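PDB 4IUH: NreA protein from Staphylococcus carnosus subsp. carnosus TM300, which functions as a cytosolic nitrate receptor in the staphylococcal nitrate regulation system, built on a GAF domain that here holds iodide. Local coordinates for residues V92-V95 and D96-L99; E98-Q101 and N102-L105; P142-E145 and G146-T149. All coordinates share one frame; numbering follows the deposited sequence.

Contact 1 of 3, residues V92-V95 and D96-L99; sequences VEDV and DAEL
Asp94 and Glu98 grip each other where the chain turns from the end of a strand into a single short helical turn. Two backbone bonds close that turn: Glu98 N donates to Asp94 O at 2.8 Å and Leu99 N to Val95 O at 3.1 Å. Asp94 is the N-cap. A chi1 of -170° swings its carboxylate away from its own amide and forward over the first turn, where Asp94 OD1 takes a weak capping bond from Ala97 N at 3.3 Å and OD2 lies against Ala97 CB. A water bridges the same OD1 to Asp96 N, so one oxygen serves Ala97 N directly, though weakly, and Asp96 N through the water. Glu98 answers from the other end: its chain, extended beyond CG, runs back past Asp94 O and sets Glu98 OE2 2.7 Å from Asp94 N, a bond in which the amide stands 47° out of the carboxylate plane. OE1 takes a second water that also accepts from Glu93 N. The N-cap residue is thus held twice by Glu98, its amide by the carboxylate and its carbonyl oxygen by the backbone N. On the inner face Val95 CG1 meets Leu99 CD1 at 3.7 Å. Val92 and Val95 make backbone bonds to Met118 and Thr116 of strand 115-125, and Leu99 continues onto Tyr107, just beyond helix 101-106.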
# COMPACT_ATOMS: atom_id res chain seq x y z
N VAL A 92 -7.96 1.21 -7.36
CA VAL A 92 -9.37 1.16 -7.02
C VAL A 92 -9.94 2.57 -6.87
O VAL A 92 -9.75 3.20 -5.83
CB VAL A 92 -9.62 0.39 -5.73
CG1 VAL A 92 -11.13 0.24 -5.50
CG2 VAL A 92 -8.94 -0.96 -5.79
N GLU A 93 -10.63 3.04 -7.90
CA GLU A 93 -11.20 4.38 -7.89
C GLU A 93 -12.33 4.50 -6.87
O GLU A 93 -12.49 5.54 -6.24
CB GLU A 93 -11.74 4.75 -9.28
CG GLU A 93 -10.75 4.55 -10.42
CD GLU A 93 -9.78 5.71 -10.60
OE1 GLU A 93 -9.86 6.69 -9.82
OE2 GLU A 93 -8.93 5.64 -11.52
N ASP A 94 -13.10 3.42 -6.71
CA ASP A 94 -14.29 3.42 -5.85
C ASP A 94 -14.38 2.12 -5.08
O ASP A 94 -14.91 1.11 -5.57
CB ASP A 94 -15.54 3.64 -6.71
CG ASP A 94 -16.80 3.90 -5.87
OD1 ASP A 94 -16.84 3.54 -4.68
OD2 ASP A 94 -17.76 4.47 -6.43
N VAL A 95 -13.89 2.14 -3.85
CA VAL A 95 -13.82 0.94 -3.03
C VAL A 95 -15.20 0.33 -2.77
O VAL A 95 -15.39 -0.88 -2.91
CB VAL A 95 -13.07 1.19 -1.71
CG1 VAL A 95 -13.21 0.00 -0.78
CG2 VAL A 95 -11.61 1.49 -1.98
N ASP A 96 -16.16 1.18 -2.40
CA ASP A 96 -17.50 0.72 -2.05
C ASP A 96 -18.18 -0.02 -3.19
O ASP A 96 -18.94 -0.96 -2.97
CB ASP A 96 -18.37 1.90 -1.62
CG ASP A 96 -17.84 2.60 -0.39
OD1 ASP A 96 -17.26 1.91 0.47
OD2 ASP A 96 -18.00 3.84 -0.29
N ALA A 97 -17.91 0.41 -4.42
CA ALA A 97 -18.58 -0.12 -5.59
C ALA A 97 -17.78 -1.20 -6.33
O ALA A 97 -18.37 -2.05 -7.00
CB ALA A 97 -18.94 1.02 -6.54
N GLU A 98 -16.45 -1.16 -6.21
CA GLU A 98 -15.59 -2.05 -7.00
C GLU A 98 -15.16 -3.32 -6.27
O GLU A 98 -14.86 -4.33 -6.91
CB GLU A 98 -14.35 -1.31 -7.51
CG GLU A 98 -14.63 -0.16 -8.48
CD GLU A 98 -13.35 0.54 -8.92
OE1 GLU A 98 -12.39 -0.16 -9.31
OE2 GLU A 98 -13.28 1.79 -8.85
N LEU A 99 -15.10 -3.27 -4.94
CA LEU A 99 -14.73 -4.44 -4.15
C LEU A 99 -15.95 -5.19 -3.62
O LEU A 99 -16.89 -4.59 -3.10
CB LEU A 99 -13.82 -4.06 -2.98
CG LEU A 99 -12.48 -3.37 -3.30
CD1 LEU A 99 -11.71 -3.12 -2.03
CD2 LEU A 99 -11.66 -4.20 -4.27
O HOH W 1 -10.57 1.14 -10.35
O HOH W 2 -15.88 4.17 -2.48

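Contact 2 of 3, residues E98-Q101 and N102-L105; sequences ELSQ and NDKL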
# COMPACT_ATOMS: atom_id res chain seq x y z
N GLU A 98 -16.45 -1.16 -6.21
CA GLU A 98 -15.59 -2.05 -7.00
C GLU A 98 -15.16 -3.32 -6.27
O GLU A 98 -14.86 -4.33 -6.91
CB GLU A 98 -14.35 -1.31 -7.51
CG GLU A 98 -14.63 -0.16 -8.48
CD GLU A 98 -13.35 0.54 -8.92
OE1 GLU A 98 -12.39 -0.16 -9.31
OE2 GLU A 98 -13.28 1.79 -8.85
N LEU A 99 -15.10 -3.27 -4.94
CA LEU A 99 -14.73 -4.44 -4.15
C LEU A 99 -15.95 -5.19 -3.62
O LEU A 99 -16.89 -4.59 -3.10
CB LEU A 99 -13.82 -4.06 -2.98
CG LEU A 99 -12.48 -3.37 -3.30
CD1 LEU A 99 -11.71 -3.12 -2.03
CD2 LEU A 99 -11.66 -4.20 -4.27
N SER A 100 -15.93 -6.51 -3.74
CA SER A 100 -16.96 -7.35 -3.14
C SER A 100 -16.81 -7.37 -1.62
O SER A 100 -15.81 -6.89 -1.07
CB SER A 100 -16.87 -8.78 -3.68
OG SER A 100 -15.68 -9.40 -3.24
N GLN A 101 -17.81 -7.92 -0.94
CA GLN A 101 -17.75 -8.12 0.50
C GLN A 101 -16.53 -8.96 0.88
O GLN A 101 -15.79 -8.61 1.79
CB GLN A 101 -19.05 -8.78 0.97
CG GLN A 101 -19.03 -9.30 2.39
CD GLN A 101 -20.31 -10.05 2.73
OE1 GLN A 101 -20.27 -11.20 3.19
NE2 GLN A 101 -21.45 -9.42 2.50
N ASN A 102 -16.33 -10.07 0.16
CA ASN A 102 -15.17 -10.93 0.39
C ASN A 102 -13.84 -10.19 0.22
O ASN A 102 -12.92 -10.38 1.02
CB ASN A 102 -15.21 -12.18 -0.49
CG ASN A 102 -16.29 -13.18 -0.07
OD1 ASN A 102 -16.90 -13.07 0.99
ND2 ASN A 102 -16.51 -14.18 -0.92
N ASP A 103 -13.74 -9.35 -0.82
CA ASP A 103 -12.54 -8.54 -1.05
C ASP A 103 -12.24 -7.65 0.15
O ASP A 103 -11.12 -7.66 0.66
CB ASP A 103 -12.69 -7.62 -2.28
CG ASP A 103 -12.83 -8.38 -3.60
OD1 ASP A 103 -12.28 -9.50 -3.73
OD2 ASP A 103 -13.50 -7.84 -4.51
N LYS A 104 -13.23 -6.88 0.60
CA LYS A 104 -13.04 -5.97 1.73
C LYS A 104 -12.60 -6.70 3.00
O LYS A 104 -11.70 -6.25 3.70
CB LYS A 104 -14.30 -5.15 2.01
CG LYS A 104 -14.64 -4.13 0.94
CD LYS A 104 -16.04 -3.58 1.14
CE LYS A 104 -16.46 -2.69 -0.01
NZ LYS A 104 -17.95 -2.57 -0.10
N LEU A 105 -13.25 -7.84 3.28
CA LEU A 105 -12.87 -8.67 4.42
C LEU A 105 -11.44 -9.19 4.26
O LEU A 105 -10.74 -9.39 5.24
CB LEU A 105 -13.83 -9.85 4.59
CG LEU A 105 -15.25 -9.50 5.06
CD1 LEU A 105 -16.14 -10.74 5.08
CD2 LEU A 105 -15.21 -8.84 6.43
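Ser100 and Asp103 meet as a capping box at the start of helix 101-106, each side chain binding the other's backbone amide. Asn102, the first residue of 102-105, stands in the opening turn with its CB 3.9 Å from Ser100 OG, a loose flank to the cap. Asp103 carries the contact. Asp103 N donates to Ser100 OG at 3.1 Å with an N-H...O angle of 161°, while Asp103 OD2 accepts from Ser100 N at 2.9 Å. The serine hydroxyl is placed for this by a chi1 of 67°, which tucks OG between its own backbone N and carbonyl carbon and turns it toward the helix. Asp103 CG lies beside its backbone N (chi1 -64°), bringing the carboxylate back over the N-cap; Ser100 N approaches OD2 from above the carboxylate plane. A negative charge at this end of a helix would probably be favoured by the helix dipole. The CB of Asp103 also rests on Leu99 CB at 3.8 Å, giving the box an apolar flank. Lys104 N then makes the first regular helical bond, to Ser100 O at 3.1 Å, and its extended side chain runs back along the preceding loop: Lys104 CG lies 4.0 Å from Leu99 CB, and Lys104 CE comes to 3.7 Å from Leu99 O. Leu105 N repeats the helical pattern with Gln101 O at 3.0 Å, its CG resting over that same carbonyl oxygen. Beyond the loop, Lys104 NZ makes a weak hydrogen bond to Asp96 O, tying helix 101-106 back to the preceding helix 95-98.

Contact 3 of 3, residues P142-E145 and G146-T149; sequences PLPE and GSTT
Ser147 folds its hydroxyl back onto Pro144 because a chi1 of 69° turns OG inward over the serine's own backbone, on the side facing the proline. Pro144 O therefore accepts twice from one residue. Ser147 OG donates to Pro144 O at 2.7 Å, lying in the carbonyl plane. Ser147 N donates to Pro144 O at 3.1 Å and stands 38° out of that plane. The amide bond closes a type II beta turn from Pro144 to Ser147. Gly146 takes its third position with a positive phi of 86°, where a side chain would be jammed against Glu145 O. Ser147 CB sits 3.6 Å from Pro144 CG, so the ring packs beside the serine, and Ser147 OG also touches Leu143 CB at 3.7 Å. A type I turn from Gly146 to Thr149 overlaps the first, sharing Gly146 and Ser147, and is closed by Thr149 N to Gly146 O at 2.9 Å. Leu143 and Ser147 both reach Val119 of strand 115-125, while Pro144 touches Phe38. The buried serine hydroxyl thus has its hydrogen spent on a main-chain oxygen within its own turn, and the paired bonds hold both the backbone and the side chain of Ser147 to Pro144.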
# COMPACT_ATOMS: atom_id res chain seq x y z
N PRO A 142 -11.73 11.59 -4.89
CA PRO A 142 -11.19 10.81 -6.00
C PRO A 142 -9.67 10.67 -5.91
O PRO A 142 -9.02 11.50 -5.28
CB PRO A 142 -11.55 11.65 -7.23
CG PRO A 142 -12.65 12.55 -6.77
CD PRO A 142 -12.36 12.84 -5.34
N LEU A 143 -9.14 9.62 -6.53
CA LEU A 143 -7.71 9.51 -6.73
C LEU A 143 -7.25 10.69 -7.56
O LEU A 143 -7.90 11.04 -8.55
CB LEU A 143 -7.37 8.21 -7.45
CG LEU A 143 -7.64 6.90 -6.73
CD1 LEU A 143 -7.37 5.72 -7.65
CD2 LEU A 143 -6.80 6.80 -5.45
N PRO A 144 -6.13 11.32 -7.17
CA PRO A 144 -5.59 12.44 -7.95
C PRO A 144 -5.25 11.99 -9.36
O PRO A 144 -4.87 10.84 -9.56
CB PRO A 144 -4.31 12.82 -7.19
CG PRO A 144 -4.00 11.67 -6.32
CD PRO A 144 -5.31 11.01 -6.00
N GLU A 145 -5.41 12.88 -10.33
CA GLU A 145 -5.18 12.53 -11.72
C GLU A 145 -3.74 12.10 -11.97
O GLU A 145 -2.80 12.76 -11.52
CB GLU A 145 -5.54 13.70 -12.63
CG GLU A 145 -5.29 13.43 -14.10
CD GLU A 145 -5.97 14.44 -14.99
OE1 GLU A 145 -7.14 14.79 -14.72
OE2 GLU A 145 -5.33 14.90 -15.97
N GLY A 146 -3.58 10.99 -12.67
CA GLY A 146 -2.26 10.50 -13.04
C GLY A 146 -1.63 9.64 -11.96
O GLY A 146 -0.58 9.04 -12.19
N SER A 147 -2.28 9.56 -10.80
CA SER A 147 -1.76 8.77 -9.69
C SER A 147 -1.76 7.27 -9.99
O SER A 147 -1.33 6.46 -9.18
CB SER A 147 -2.52 9.06 -8.39
OG SER A 147 -3.85 8.58 -8.44
N THR A 148 -2.24 6.91 -11.18
CA THR A 148 -2.21 5.54 -11.64
C THR A 148 -0.87 5.24 -12.31
O THR A 148 -0.38 4.11 -12.28
CB THR A 148 -3.35 5.26 -12.62
OG1 THR A 148 -3.10 5.93 -13.86
CG2 THR A 148 -4.68 5.75 -12.04
N THR A 149 -0.28 6.26 -12.92
CA THR A 149 0.99 6.15 -13.61
C THR A 149 2.12 6.63 -12.68
O THR A 149 3.28 6.82 -13.09
CB THR A 149 0.93 6.97 -14.93
OG1 THR A 149 1.72 6.35 -15.95
CG2 THR A 149 1.37 8.43 -14.72

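Following the chain, contact 1 comes first, just after strand 90-92, where it turns the backbone into helix 95-98. Contact 2 begins before contact 1 has ended: Glu98 and Leu99 belong to both, so the two overlap in series, with centres about 9 Å apart, and neither encloses the other. Contact 1 joins the edge strand to helix 95-98; contact 2 carries the chain from that helix into helix 101-106. Strand 115-125 and then strand 128-138 intervene before contact 3 forms two overlapping turns. Contact 3 returns to touch contact 1, with Leu143 CD1 3.4 Å from Glu93 OE1, and so brings the loop after the last strand against the exit from strand 90-92. Contacts 2 and 3 do not touch.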